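Local structure of TonB-dependent siderophore receptor (Pseudomonas aeruginosa 39016, 5NEC) at residues D64-S69 with Q696-N701; R203-V208 with G266-L271; D258-V263 with Y674-W679. The protein probably imports ferric siderophores across the outer membrane, using energy relayed by TonB, and may also admit siderophore-drug conjugates. One frame throughout, in Å; residues are numbered along the deposited sequence.

Contact 1 of 3, residues D64-S69 with Q696-N701; sequences DTAAVS and QLNVQN
With CG of N698 beside the backbone N (chi1 -75°) and its amide turned across the chain, ND2 faces the carbonyl of D64, while Q700, folded back at chi2 (-67°), lifts its own amide to the carbonyl of T65. D64 O is at the last turn of helix 59-64 and T65 O follows it, where the chain is running out of backbone N-H groups to serve them; A66, with positive phi, closes the helix in a Schellman motif. Side-chain amides suit this place because each can offer an N-H to a carbonyl and still keep an oxygen for another donor. The bond from N698 ND2 to D64 O is 3.0 Å long and nearly straight (168°), with the carbonyl oxygen in the plane of the asparagine amide and the donor tilted off the carbonyl plane. Q700 NE2 reaches T65 O, also at 3.0 Å, more nearly end-on to the C=O.

Q696 works from the second shell. Its NE2 gives a bond of 2.7 Å to OD1 of N698, in the carbonyl plane and on a lone pair, which fixes the flip of the asparagine amide and keeps ND2 facing the helix end. NE2 also bonds to K63 O, so the glutamine bridges helix and strand. The small methyl of A66, its CB 3.5 Å from N698 OD1, lets the strand's amides come close to the helix end.

The carboxylate of D64 bonds to Y33 and Q60, and T65 OG1 bonds back to V61 O. The contact thus docks the end of plug helix 59-64 on the inner wall of the barrel at strand 693-700, which is paired with strands 674-688 and 724-733, while W644 of strand 639-650 packs against D64 and T65.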
loop_
_atom_site.group_PDB
_atom_site.type_symbol
_atom_site.label_atom_id
_atom_site.label_comp_id
_atom_site.label_asym_id
_atom_site.label_seq_id
_atom_site.Cartn_x
_atom_site.Cartn_y
_atom_site.Cartn_z
ATOM N N ASP A 64 -9.645 12.892 -7.484
ATOM C CA ASP A 64 -11.084 12.711 -7.770
ATOM C C ASP A 64 -11.796 11.788 -6.770
ATOM O O ASP A 64 -12.969 12.018 -6.452
ATOM C CB ASP A 64 -11.325 12.193 -9.209
ATOM C CG ASP A 64 -10.991 13.229 -10.302
ATOM O OD1 ASP A 64 -10.841 14.434 -10.010
ATOM O OD2 ASP A 64 -10.863 12.820 -11.468
ATOM N N THR A 65 -11.089 10.763 -6.283
ATOM C CA THR A 65 -11.597 9.878 -5.218
ATOM C C THR A 65 -11.446 10.481 -3.819
ATOM O O THR A 65 -12.009 9.957 -2.875
ATOM C CB THR A 65 -10.915 8.476 -5.235
ATOM O OG1 THR A 65 -9.508 8.591 -4.987
ATOM C CG2 THR A 65 -11.154 7.749 -6.575
ATOM N N ALA A 66 -10.693 11.575 -3.692
ATOM C CA ALA A 66 -10.368 12.202 -2.394
ATOM C C ALA A 66 -9.750 11.215 -1.388
ATOM O O ALA A 66 -9.985 11.310 -0.194
ATOM C CB ALA A 66 -11.586 12.895 -1.809
ATOM N N ALA A 67 -8.934 10.294 -1.898
ATOM C CA ALA A 67 -8.193 9.341 -1.090
ATOM C C ALA A 67 -7.295 10.061 -0.101
ATOM O O ALA A 67 -6.570 10.969 -0.490
ATOM C CB ALA A 67 -7.348 8.445 -1.988
ATOM N N VAL A 68 -7.349 9.656 1.168
ATOM C CA VAL A 68 -6.494 10.240 2.218
ATOM C C VAL A 68 -5.383 9.286 2.661
ATOM O O VAL A 68 -4.644 9.598 3.593
ATOM C CB VAL A 68 -7.322 10.742 3.437
ATOM C CG1 VAL A 68 -8.291 11.824 2.996
ATOM C CG2 VAL A 68 -8.075 9.615 4.133
ATOM N N SER A 69 -5.275 8.128 2.015
ATOM C CA SER A 69 -4.220 7.167 2.340
ATOM C C SER A 69 -3.929 6.260 1.165
ATOM O O SER A 69 -4.674 6.244 0.176
ATOM C CB SER A 69 -4.603 6.318 3.553
ATOM O OG SER A 69 -5.612 5.387 3.216
ATOM N N GLN A 696 -15.205 20.507 -4.366
ATOM C CA GLN A 696 -15.473 19.076 -4.626
ATOM C C GLN A 696 -16.311 18.420 -3.520
ATOM O O GLN A 696 -16.139 18.716 -2.341
ATOM C CB GLN A 696 -14.160 18.303 -4.832
ATOM C CG GLN A 696 -14.362 16.961 -5.509
ATOM C CD GLN A 696 -13.060 16.277 -5.849
ATOM O OE1 GLN A 696 -12.308 16.759 -6.694
ATOM N NE2 GLN A 696 -12.804 15.124 -5.221
ATOM N N LEU A 697 -17.238 17.558 -3.913
ATOM C CA LEU A 697 -18.062 16.799 -2.979
ATOM C C LEU A 697 -17.761 15.342 -3.248
ATOM O O LEU A 697 -17.730 14.928 -4.407
ATOM C CB LEU A 697 -19.557 17.078 -3.228
ATOM C CG LEU A 697 -20.595 16.306 -2.402
ATOM C CD1 LEU A 697 -20.450 16.566 -0.909
ATOM C CD2 LEU A 697 -22.002 16.702 -2.838
ATOM N N ASN A 698 -17.494 14.574 -2.195
ATOM C CA ASN A 698 -17.353 13.121 -2.308
ATOM C C ASN A 698 -18.290 12.439 -1.317
ATOM O O ASN A 698 -18.384 12.851 -0.156
ATOM C CB ASN A 698 -15.906 12.705 -2.023
ATOM C CG ASN A 698 -14.983 13.020 -3.167
ATOM O OD1 ASN A 698 -14.468 14.143 -3.284
ATOM N ND2 ASN A 698 -14.761 12.019 -4.025
ATOM N N VAL A 699 -18.971 11.402 -1.779
ATOM C CA VAL A 699 -19.751 10.543 -0.906
ATOM C C VAL A 699 -19.114 9.169 -1.014
ATOM O O VAL A 699 -19.106 8.564 -2.087
ATOM C CB VAL A 699 -21.251 10.529 -1.297
ATOM C CG1 VAL A 699 -22.054 9.638 -0.350
ATOM C CG2 VAL A 699 -21.816 11.940 -1.240
ATOM N N GLN A 700 -18.535 8.716 0.090
ATOM C CA GLN A 700 -17.861 7.426 0.161
ATOM C C GLN A 700 -18.830 6.458 0.804
ATOM O O GLN A 700 -19.387 6.774 1.854
ATOM C CB GLN A 700 -16.586 7.491 1.022
ATOM C CG GLN A 700 -15.667 8.677 0.778
ATOM C CD GLN A 700 -14.990 8.676 -0.581
ATOM O OE1 GLN A 700 -15.366 7.938 -1.501
ATOM N NE2 GLN A 700 -13.975 9.520 -0.716
ATOM N N ASN A 701 -18.993 5.283 0.184
ATOM C CA ASN A 701 -19.870 4.237 0.683
ATOM C C ASN A 701 -21.290 4.805 0.725
ATOM O O ASN A 701 -21.848 5.059 1.781
ATOM C CB ASN A 701 -19.379 3.745 2.041
ATOM C CG ASN A 701 -20.002 2.439 2.462
ATOM O OD1 ASN A 701 -20.915 1.922 1.819
ATOM N ND2 ASN A 701 -19.508 1.896 3.577
#

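Contact 2 of 3, residues R203-V208 with G266-L271; sequences RDEVDV and GNFYGL
R203 grips the backbone of N267 with both terminal nitrogens of its guanidinium, and this is the tight side of the contact. NH1 and NH2 each lie 2.9 Å from N267 O and approach it from the same face of the carbonyl plane, NH1 well above that plane. The oxygen sits at the edge of the guanidinium, near its plane, so one acceptor is shared by two somewhat bent bonds. Arginine suits the place because its flat end can serve several acceptors at once: NE, pointing another way, makes a salt bridge to D241, which steadies the group while it holds the loop. Bends at chi2 and chi3 curl the chain back to bring the guanidinium there. Alongside, D204 N donates to G266 O at 2.9 Å, in the carbonyl plane and on a lone pair. G266, with no side chain, leaves room for the carboxylate of D204 close by.

Next to this polar grip lies the ring of F268. With CG anti to the backbone N (chi1 172°), it swings toward the corner at D204 and E205; its CB is 3.3 Å from D204 O. V206 lays CG2 over one face, 4.0 Å from CD1, and the backbone N of G270 lies over the opposite face.

The outer side is looser. D204 is exposed as a residue, although its carboxylate lies against G266. E205 touches the ring through CB alone, 3.8 Å from F268 CD2, and continues past it near T272 and H412, on the more open side, where charge is easily tolerated. The long loop between strands 244-245 and 276-291 is here fastened to the turn joining strands 187-200 and 206-219, at what is probably the extracellular end of the barrel, where long loops are a feature of TonB-dependent receptors.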
loop_
_atom_site.group_PDB
_atom_site.type_symbol
_atom_site.label_atom_id
_atom_site.label_comp_id
_atom_site.label_asym_id
_atom_site.label_seq_id
_atom_site.Cartn_x
_atom_site.Cartn_y
_atom_site.Cartn_z
ATOM N N ARG A 203 -17.675 3.930 13.542
ATOM C CA ARG A 203 -16.827 3.337 14.581
ATOM C C ARG A 203 -16.804 4.293 15.797
ATOM O O ARG A 203 -16.358 5.432 15.680
ATOM C CB ARG A 203 -15.396 3.097 14.080
ATOM C CG ARG A 203 -15.250 2.384 12.738
ATOM C CD ARG A 203 -15.736 0.948 12.723
ATOM N NE ARG A 203 -15.110 0.134 13.755
ATOM C CZ ARG A 203 -15.729 -0.516 14.749
ATOM N NH1 ARG A 203 -17.039 -0.514 14.896
ATOM N NH2 ARG A 203 -15.005 -1.198 15.619
ATOM N N ASP A 204 -17.272 3.821 16.950
ATOM C CA ASP A 204 -17.260 4.625 18.171
ATOM C C ASP A 204 -15.783 4.889 18.586
ATOM O O ASP A 204 -14.955 3.981 18.565
ATOM C CB ASP A 204 -18.039 3.933 19.325
ATOM C CG ASP A 204 -19.576 3.842 19.085
ATOM O OD1 ASP A 204 -20.123 4.497 18.165
ATOM O OD2 ASP A 204 -20.262 3.121 19.854
ATOM N N GLU A 205 -15.469 6.150 18.881
ATOM C CA GLU A 205 -14.212 6.595 19.493
ATOM C C GLU A 205 -12.933 6.518 18.642
ATOM O O GLU A 205 -11.962 7.197 18.941
ATOM C CB GLU A 205 -13.946 5.858 20.817
ATOM C CG GLU A 205 -15.039 5.997 21.857
ATOM C CD GLU A 205 -15.321 7.429 22.247
ATOM O OE1 GLU A 205 -14.376 8.252 22.350
ATOM O OE2 GLU A 205 -16.510 7.728 22.437
ATOM N N VAL A 206 -12.919 5.711 17.593
ATOM C CA VAL A 206 -11.733 5.500 16.808
ATOM C C VAL A 206 -11.424 6.817 16.106
ATOM O O VAL A 206 -12.335 7.498 15.639
ATOM C CB VAL A 206 -11.950 4.378 15.786
ATOM C CG1 VAL A 206 -10.808 4.294 14.778
ATOM C CG2 VAL A 206 -12.140 3.065 16.512
ATOM N N ASP A 207 -10.147 7.191 16.082
ATOM C CA ASP A 207 -9.748 8.433 15.445
ATOM C C ASP A 207 -8.286 8.468 15.014
ATOM O O ASP A 207 -7.476 7.640 15.415
ATOM C CB ASP A 207 -10.130 9.670 16.298
ATOM C CG ASP A 207 -9.295 9.839 17.574
ATOM O OD1 ASP A 207 -8.222 9.201 17.784
ATOM O OD2 ASP A 207 -9.751 10.666 18.396
ATOM N N VAL A 208 -7.988 9.440 14.164
ATOM C CA VAL A 208 -6.670 9.588 13.583
ATOM C C VAL A 208 -6.272 11.041 13.657
ATOM O O VAL A 208 -7.115 11.948 13.600
ATOM C CB VAL A 208 -6.595 9.068 12.128
ATOM C CG1 VAL A 208 -6.906 7.570 12.082
ATOM C CG2 VAL A 208 -7.514 9.853 11.182
ATOM N N GLY A 266 -21.286 0.563 15.370
ATOM C CA GLY A 266 -20.276 1.368 16.064
ATOM C C GLY A 266 -19.468 0.675 17.148
ATOM O O GLY A 266 -18.497 1.255 17.642
ATOM N N ASN A 267 -19.832 -0.554 17.523
ATOM C CA ASN A 267 -19.186 -1.225 18.652
ATOM C C ASN A 267 -17.649 -1.200 18.560
ATOM O O ASN A 267 -17.053 -1.678 17.585
ATOM C CB ASN A 267 -19.626 -2.685 18.750
ATOM C CG ASN A 267 -20.995 -2.866 19.388
ATOM O OD1 ASN A 267 -21.766 -1.931 19.515
ATOM N ND2 ASN A 267 -21.291 -4.094 19.801
ATOM N N PHE A 268 -17.041 -0.663 19.609
ATOM C CA PHE A 268 -15.608 -0.610 19.805
ATOM C C PHE A 268 -15.285 -1.306 21.144
ATOM O O PHE A 268 -15.792 -0.924 22.203
ATOM C CB PHE A 268 -15.190 0.880 19.773
ATOM C CG PHE A 268 -13.760 1.139 20.151
ATOM C CD1 PHE A 268 -12.724 0.464 19.518
ATOM C CD2 PHE A 268 -13.449 2.068 21.131
ATOM C CE1 PHE A 268 -11.405 0.691 19.869
ATOM C CE2 PHE A 268 -12.132 2.305 21.483
ATOM C CZ PHE A 268 -11.111 1.620 20.846
ATOM N N TYR A 269 -14.450 -2.333 21.093
ATOM C CA TYR A 269 -14.106 -3.116 22.289
ATOM C C TYR A 269 -12.844 -2.627 23.022
ATOM O O TYR A 269 -12.496 -3.162 24.073
ATOM C CB TYR A 269 -14.003 -4.613 21.928
ATOM C CG TYR A 269 -15.332 -5.095 21.403
ATOM C CD1 TYR A 269 -16.394 -5.380 22.280
ATOM C CD2 TYR A 269 -15.578 -5.154 20.034
ATOM C CE1 TYR A 269 -17.636 -5.767 21.803
ATOM C CE2 TYR A 269 -16.824 -5.542 19.558
ATOM C CZ TYR A 269 -17.839 -5.849 20.458
ATOM O OH TYR A 269 -19.054 -6.226 19.991
ATOM N N GLY A 270 -12.187 -1.600 22.484
ATOM C CA GLY A 270 -11.000 -1.034 23.109
ATOM C C GLY A 270 -11.320 -0.008 24.182
ATOM O O GLY A 270 -12.478 0.170 24.574
ATOM N N LEU A 271 -10.270 0.675 24.628
ATOM C CA LEU A 271 -10.292 1.519 25.801
ATOM C C LEU A 271 -9.644 2.859 25.496
ATOM O O LEU A 271 -8.438 2.933 25.259
ATOM C CB LEU A 271 -9.504 0.857 26.907
ATOM C CG LEU A 271 -10.153 -0.376 27.520
ATOM C CD1 LEU A 271 -9.113 -1.189 28.305
ATOM C CD2 LEU A 271 -11.336 0.024 28.383
#

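Contact 3 of 3, residues D258-V263 with Y674-W679; sequences DKPVNV and YVPDYW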
loop_
_atom_site.group_PDB
_atom_site.type_symbol
_atom_site.label_atom_id
_atom_site.label_comp_id
_atom_site.label_asym_id
_atom_site.label_seq_id
_atom_site.Cartn_x
_atom_site.Cartn_y
_atom_site.Cartn_z
ATOM N N ASP A 258 -16.143 -19.610 10.120
ATOM C CA ASP A 258 -16.774 -18.481 10.827
ATOM C C ASP A 258 -16.477 -17.098 10.221
ATOM O O ASP A 258 -15.447 -16.884 9.609
ATOM C CB ASP A 258 -16.400 -18.487 12.309
ATOM C CG ASP A 258 -17.301 -19.402 13.147
ATOM O OD1 ASP A 258 -18.556 -19.358 12.991
ATOM O OD2 ASP A 258 -16.753 -20.128 14.006
ATOM N N LYS A 259 -17.419 -16.185 10.413
ATOM C CA LYS A 259 -17.325 -14.806 9.978
ATOM C C LYS A 259 -17.606 -13.836 11.169
ATOM O O LYS A 259 -17.996 -14.282 12.240
ATOM C CB LYS A 259 -18.293 -14.585 8.816
ATOM C CG LYS A 259 -19.760 -14.756 9.176
ATOM C CD LYS A 259 -20.636 -14.292 8.025
ATOM C CE LYS A 259 -22.083 -14.094 8.436
ATOM N NZ LYS A 259 -22.623 -12.893 7.717
ATOM N N PRO A 260 -17.384 -12.516 10.982
ATOM C CA PRO A 260 -17.544 -11.625 12.132
ATOM C C PRO A 260 -18.923 -11.679 12.745
ATOM O O PRO A 260 -19.887 -11.829 12.034
ATOM C CB PRO A 260 -17.272 -10.233 11.546
ATOM C CG PRO A 260 -16.351 -10.495 10.420
ATOM C CD PRO A 260 -16.823 -11.795 9.828
ATOM N N VAL A 261 -19.000 -11.567 14.061
ATOM C CA VAL A 261 -20.303 -11.448 14.742
ATOM C C VAL A 261 -21.099 -10.252 14.207
ATOM O O VAL A 261 -20.521 -9.302 13.713
ATOM C CB VAL A 261 -20.187 -11.376 16.275
ATOM C CG1 VAL A 261 -19.549 -12.647 16.819
ATOM C CG2 VAL A 261 -19.405 -10.146 16.723
ATOM N N ASN A 262 -22.421 -10.335 14.281
ATOM C CA ASN A 262 -23.305 -9.249 13.907
ATOM C C ASN A 262 -23.737 -8.491 15.166
ATOM O O ASN A 262 -24.548 -8.966 15.938
ATOM C CB ASN A 262 -24.496 -9.773 13.120
ATOM C CG ASN A 262 -25.332 -8.661 12.511
ATOM O OD1 ASN A 262 -24.805 -7.700 11.942
ATOM N ND2 ASN A 262 -26.654 -8.783 12.629
ATOM N N VAL A 263 -23.153 -7.318 15.362
ATOM C CA VAL A 263 -23.425 -6.439 16.491
ATOM C C VAL A 263 -23.674 -5.038 15.943
ATOM O O VAL A 263 -23.591 -4.811 14.740
ATOM C CB VAL A 263 -22.245 -6.429 17.495
ATOM C CG1 VAL A 263 -22.070 -7.804 18.149
ATOM C CG2 VAL A 263 -20.937 -5.975 16.849
ATOM N N TYR A 674 -13.279 -16.018 7.779
ATOM C CA TYR A 674 -13.425 -15.263 6.541
ATOM C C TYR A 674 -14.262 -14.022 6.768
ATOM O O TYR A 674 -14.941 -13.915 7.788
ATOM C CB TYR A 674 -14.058 -16.139 5.434
ATOM C CG TYR A 674 -15.565 -16.280 5.497
ATOM C CD1 TYR A 674 -16.156 -17.243 6.303
ATOM C CD2 TYR A 674 -16.396 -15.460 4.731
ATOM C CE1 TYR A 674 -17.543 -17.400 6.355
ATOM C CE2 TYR A 674 -17.768 -15.585 4.771
ATOM C CZ TYR A 674 -18.341 -16.560 5.576
ATOM O OH TYR A 674 -19.709 -16.666 5.611
ATOM N N VAL A 675 -14.179 -13.089 5.820
ATOM C CA VAL A 675 -15.078 -11.943 5.755
ATOM C C VAL A 675 -15.860 -12.022 4.461
ATOM O O VAL A 675 -15.291 -12.368 3.423
ATOM C CB VAL A 675 -14.370 -10.571 5.874
ATOM C CG1 VAL A 675 -13.700 -10.454 7.233
ATOM C CG2 VAL A 675 -13.410 -10.296 4.722
ATOM N N PRO A 676 -17.163 -11.722 4.525
ATOM C CA PRO A 676 -17.992 -11.905 3.346
ATOM C C PRO A 676 -17.695 -10.891 2.226
ATOM O O PRO A 676 -17.092 -9.854 2.463
ATOM C CB PRO A 676 -19.409 -11.700 3.887
ATOM C CG PRO A 676 -19.235 -10.725 4.994
ATOM C CD PRO A 676 -17.905 -11.067 5.628
ATOM N N ASP A 677 -18.141 -11.230 1.019
ATOM C CA ASP A 677 -18.085 -10.351 -0.133
ATOM C C ASP A 677 -18.978 -9.127 0.054
ATOM O O ASP A 677 -19.880 -9.148 0.903
ATOM C CB ASP A 677 -18.450 -11.112 -1.428
ATOM C CG ASP A 677 -19.934 -11.506 -1.525
ATOM O OD1 ASP A 677 -20.591 -11.725 -0.499
ATOM O OD2 ASP A 677 -20.445 -11.622 -2.661
ATOM N N TYR A 678 -18.721 -8.068 -0.725
ATOM C CA TYR A 678 -19.514 -6.836 -0.654
ATOM C C TYR A 678 -19.377 -6.001 -1.923
ATOM O O TYR A 678 -18.393 -6.121 -2.671
ATOM C CB TYR A 678 -19.095 -5.977 0.543
ATOM C CG TYR A 678 -17.677 -5.449 0.414
ATOM C CD1 TYR A 678 -16.590 -6.229 0.794
ATOM C CD2 TYR A 678 -17.418 -4.185 -0.140
ATOM C CE1 TYR A 678 -15.293 -5.763 0.662
ATOM C CE2 TYR A 678 -16.129 -3.720 -0.282
ATOM C CZ TYR A 678 -15.071 -4.515 0.118
ATOM O OH TYR A 678 -13.787 -4.056 -0.010
ATOM N N TRP A 679 -20.382 -5.151 -2.121
ATOM C CA TRP A 679 -20.408 -4.098 -3.120
ATOM C C TRP A 679 -20.311 -2.784 -2.373
ATOM O O TRP A 679 -20.987 -2.594 -1.364
ATOM C CB TRP A 679 -21.734 -4.131 -3.907
ATOM C CG TRP A 679 -21.716 -5.103 -5.030
ATOM C CD1 TRP A 679 -22.221 -6.372 -5.034
ATOM C CD2 TRP A 679 -21.140 -4.891 -6.329
ATOM N NE1 TRP A 679 -21.994 -6.965 -6.259
ATOM C CE2 TRP A 679 -21.328 -6.078 -7.069
ATOM C CE3 TRP A 679 -20.463 -3.818 -6.929
ATOM C CZ2 TRP A 679 -20.883 -6.219 -8.382
ATOM C CZ3 TRP A 679 -20.021 -3.956 -8.237
ATOM C CH2 TRP A 679 -20.237 -5.155 -8.951
#
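The chain of D258-V263 is an extended loop that draws level with strand 674-675 at K259 and Y674, whose CA atoms are 5.2 Å apart. One backbone bond joins the segments: Y674 N donates to D258 O over 3.0 Å, nearly along the C=O axis, but the hydrogen bond is bent (138° at H). A CA-H...O contact follows, K259 CA lying 3.4 Å from Y674 O. D258 also has a backbone bond with T672, just before the strand.

The side chains of Y674 and K259 then lie alongside each other in the same direction. Both have CG placed between the backbone N and the carbonyl carbon (chi1 81° and 64°), which turns the aliphatic lysine chain along the tyrosine. CB of K259 sits over one face of the ring, 4.0 Å from its centroid, a CH-pi contact, and CD comes within 3.5 Å of Y674 OH. Lysine suits this exposed position, its charged end able to stay in solvent while the methylenes line the tyrosine; K664 makes a cation-pi contact with the same ring.

The 674-688 strand belongs to the transmembrane beta-barrel of TonB-dependent receptors, so the loop between strands 244-245 and 276-291 here lies against a barrel strand distant in sequence.

P260 adds a compact apolar step. Its CG meets V675 CG1 at 4.1 Å, the two side chains crossing at a slant. P676 stands at the break after V675, and CD of P260 approaches its CD from the loop; F708 touches both P260 and V675. The carboxylate of D258 bonds to S249 and R252.

Overall arrangement
From the N terminus, the chain first passes D64-S69 in the plug, then completes the plug and builds the barrel until it returns at Q696-N701, where contact 1 closes a loop spanning 626 residues. Contacts 2 and 3 are both nested inside it. R203-V208 pairs with G266-L271 over a short loop, whereas D258-V263 waits for Y674-W679, so these two cross, and they touch where Y269 OH packs on V263 CG2, 3.7 Å away. One long loop, between strands 244-245 and 276-291, is thereby tied at two points, to an early hairpin and to a late strand. Contacts 1 and 3 reach neighbouring strands, 693-700 and 674-688, with centres about 25 Å apart.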